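Local structure of putative metal-dependent hydrolase (Bacillus subtilis, 6KNS) at residues His195-Ser198 / Leu199-Gly202. The protein is a metallo-beta-lactamase fold protein that binds zinc and calcium ions and is probably a hydrolase, perhaps related in activity to tRNA 3'-processing endoribonucleases. Numbering follows the deposited sequence.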
ATOM      1  N   HIS A 195      15.369  -7.262  14.892  1.00 23.70           N
ATOM      2  CA  HIS A 195      16.119  -6.632  13.797  1.00 23.42           C
ATOM      3  C   HIS A 195      17.626  -6.640  14.035  1.00 23.65           C
ATOM      4  O   HIS A 195      18.111  -6.944  15.120  1.00 23.83           O
ATOM      5  CB  HIS A 195      15.650  -5.193  13.570  1.00 22.93           C
ATOM      6  CG  HIS A 195      14.246  -5.081  13.080  1.00 21.61           C
ATOM      7  ND1 HIS A 195      13.796  -5.703  11.927  1.00 20.53           N
ATOM      8  CD2 HIS A 195      13.187  -4.394  13.576  1.00 22.14           C
ATOM      9  CE1 HIS A 195      12.523  -5.399  11.740  1.00 20.14           C
ATOM     10  NE2 HIS A 195      12.122  -4.635  12.742  1.00 20.09           N
ATOM     11  N   MET A 196      18.366  -6.295  12.993  1.00 23.83           N
ATOM     12  CA  MET A 196      19.828  -6.209  13.067  1.00 24.19           C
ATOM     13  C   MET A 196      20.350  -4.786  12.891  1.00 24.17           C
ATOM     14  O   MET A 196      19.645  -3.915  12.392  1.00 22.57           O
ATOM     15  CB  MET A 196      20.435  -7.111  11.990  1.00 24.07           C
ATOM     16  CG  MET A 196      20.498  -8.588  12.433  1.00 25.70           C
ATOM     17  SD  MET A 196      21.400  -9.631  11.280  1.00 25.24           S
ATOM     18  CE  MET A 196      20.259  -9.655   9.886  1.00 21.98           C
ATOM     19  N   ASN A 197      21.600  -4.571  13.309  1.00 24.66           N
ATOM     20  CA  ASN A 197      22.295  -3.337  13.007  1.00 24.81           C
ATOM     21  C   ASN A 197      23.388  -3.531  11.933  1.00 25.51           C
ATOM     22  O   ASN A 197      23.623  -4.626  11.407  1.00 26.31           O
ATOM     23  CB  ASN A 197      22.857  -2.667  14.286  1.00 25.18           C
ATOM     24  CG  ASN A 197      24.004  -3.460  14.952  1.00 26.33           C
ATOM     25  OD1 ASN A 197      24.683  -4.298  14.337  1.00 28.07           O
ATOM     26  ND2 ASN A 197      24.226  -3.168  16.216  1.00 25.13           N
ATOM     27  N   SER A 198      24.024  -2.428  11.616  1.00 25.54           N
ATOM     28  CA  SER A 198      25.078  -2.357  10.624  1.00 26.32           C
ATOM     29  C   SER A 198      26.238  -3.316  10.882  1.00 26.49           C
ATOM     30  O   SER A 198      26.711  -3.955   9.944  1.00 27.13           O
ATOM     31  CB  SER A 198      25.579  -0.887  10.536  1.00 25.95           C
ATOM     32  OG  SER A 198      25.813  -0.362  11.854  1.00 26.94           O
ATOM     33  N   LEU A 199      26.675  -3.452  12.136  1.00 27.13           N
ATOM     34  CA  LEU A 199      27.784  -4.347  12.458  1.00 27.70           C
ATOM     35  C   LEU A 199      27.412  -5.811  12.205  1.00 27.93           C
ATOM     36  O   LEU A 199      28.230  -6.614  11.737  1.00 27.94           O
ATOM     37  CB  LEU A 199      28.234  -4.153  13.902  1.00 28.65           C
ATOM     38  CG  LEU A 199      28.629  -2.719  14.295  1.00 30.11           C
ATOM     39  CD1 LEU A 199      29.051  -2.643  15.790  1.00 29.00           C
ATOM     40  CD2 LEU A 199      29.746  -2.168  13.407  1.00 29.14           C
ATOM     41  N   GLU A 200      26.156  -6.142  12.493  1.00 27.88           N
ATOM     42  CA  GLU A 200      25.665  -7.510  12.356  1.00 27.84           C
ATOM     43  C   GLU A 200      25.507  -7.897  10.886  1.00 27.47           C
ATOM     44  O   GLU A 200      25.917  -8.998  10.468  1.00 28.75           O
ATOM     45  CB  GLU A 200      24.372  -7.680  13.141  1.00 27.06           C
ATOM     46  CG  GLU A 200      24.650  -7.713  14.671  1.00 28.82           C
ATOM     47  CD  GLU A 200      23.438  -7.397  15.546  1.00 28.62           C
ATOM     48  OE1 GLU A 200      22.476  -6.738  15.084  1.00 27.19           O
ATOM     49  OE2 GLU A 200      23.469  -7.780  16.733  1.00 30.73           O
ATOM     50  N   ALA A 201      24.958  -6.982  10.099  1.00 25.59           N
ATOM     51  CA  ALA A 201      24.887  -7.192   8.664  1.00 24.95           C
ATOM     52  C   ALA A 201      26.321  -7.388   8.136  1.00 25.16           C
ATOM     53  O   ALA A 201      26.574  -8.275   7.337  1.00 25.13           O
ATOM     54  CB  ALA A 201      24.194  -6.023   7.985  1.00 22.15           C
ATOM     55  N   GLY A 202      27.248  -6.554   8.580  1.00 26.02           N
ATOM     56  CA  GLY A 202      28.631  -6.642   8.126  1.00 27.06           C
ATOM     57  C   GLY A 202      29.273  -7.977   8.461  1.00 28.39           C
ATOM     58  O   GLY A 202      30.032  -8.553   7.671  1.00 28.32           O
TER
HETATM   59  O   HOH W   1      20.331  -8.161  16.307  1.00 33.14           O
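With chi1 at 68°, the CG of Asn197 sits between its own backbone N and carbonyl carbon, which turns OD1 toward the backbone N of Glu200 in the first turn of helix 198-208; Glu200, its CG set beside the backbone N (chi1 -73°) and its chain extended beyond, reaches back to the peptide of Asn197. The two side chains pass at about a right angle and exchange reciprocal bonds, a capping box. Glu200 N donates to Asn197 OD1 at 3.0 Å, nearly in line with the side-chain C=O, while Asn197 N donates to Glu200 OE1 at 2.9 Å, an almost straight bond that meets the anti side of the carboxylate. A water also donates to Glu200 OE1 at 2.8 Å and bridges it to His195 O, to which it donates as well. Met196 lays its CB, CG and SD against Glu200, Met196 CB lying 3.7 Å from Glu200 OE1. Behind the box the regular helix bonds begin, Ala201 N to Asn197 O at 3.0 Å and Gly202 N to Ser198 O at 3.0 Å.

Asn197 ND2 hydrogen-bonds to Gln188 O, and Ser198 OG to Glu230 on helix 225-231, tying the cap to the preceding loop and to that helix. Two residues before Asn197, His195, hydrogen-bonded through ND1 to Glu181, meets the rings of the zinc ligands His140 and His217. The loop that passes beside the dinuclear zinc site thus runs directly into a capped helix. Glu200 OE1 takes both a peptide N-H and a water, and the negative charge of the carboxylate, near the helix N-terminus, is probably stabilised there by the helix dipole.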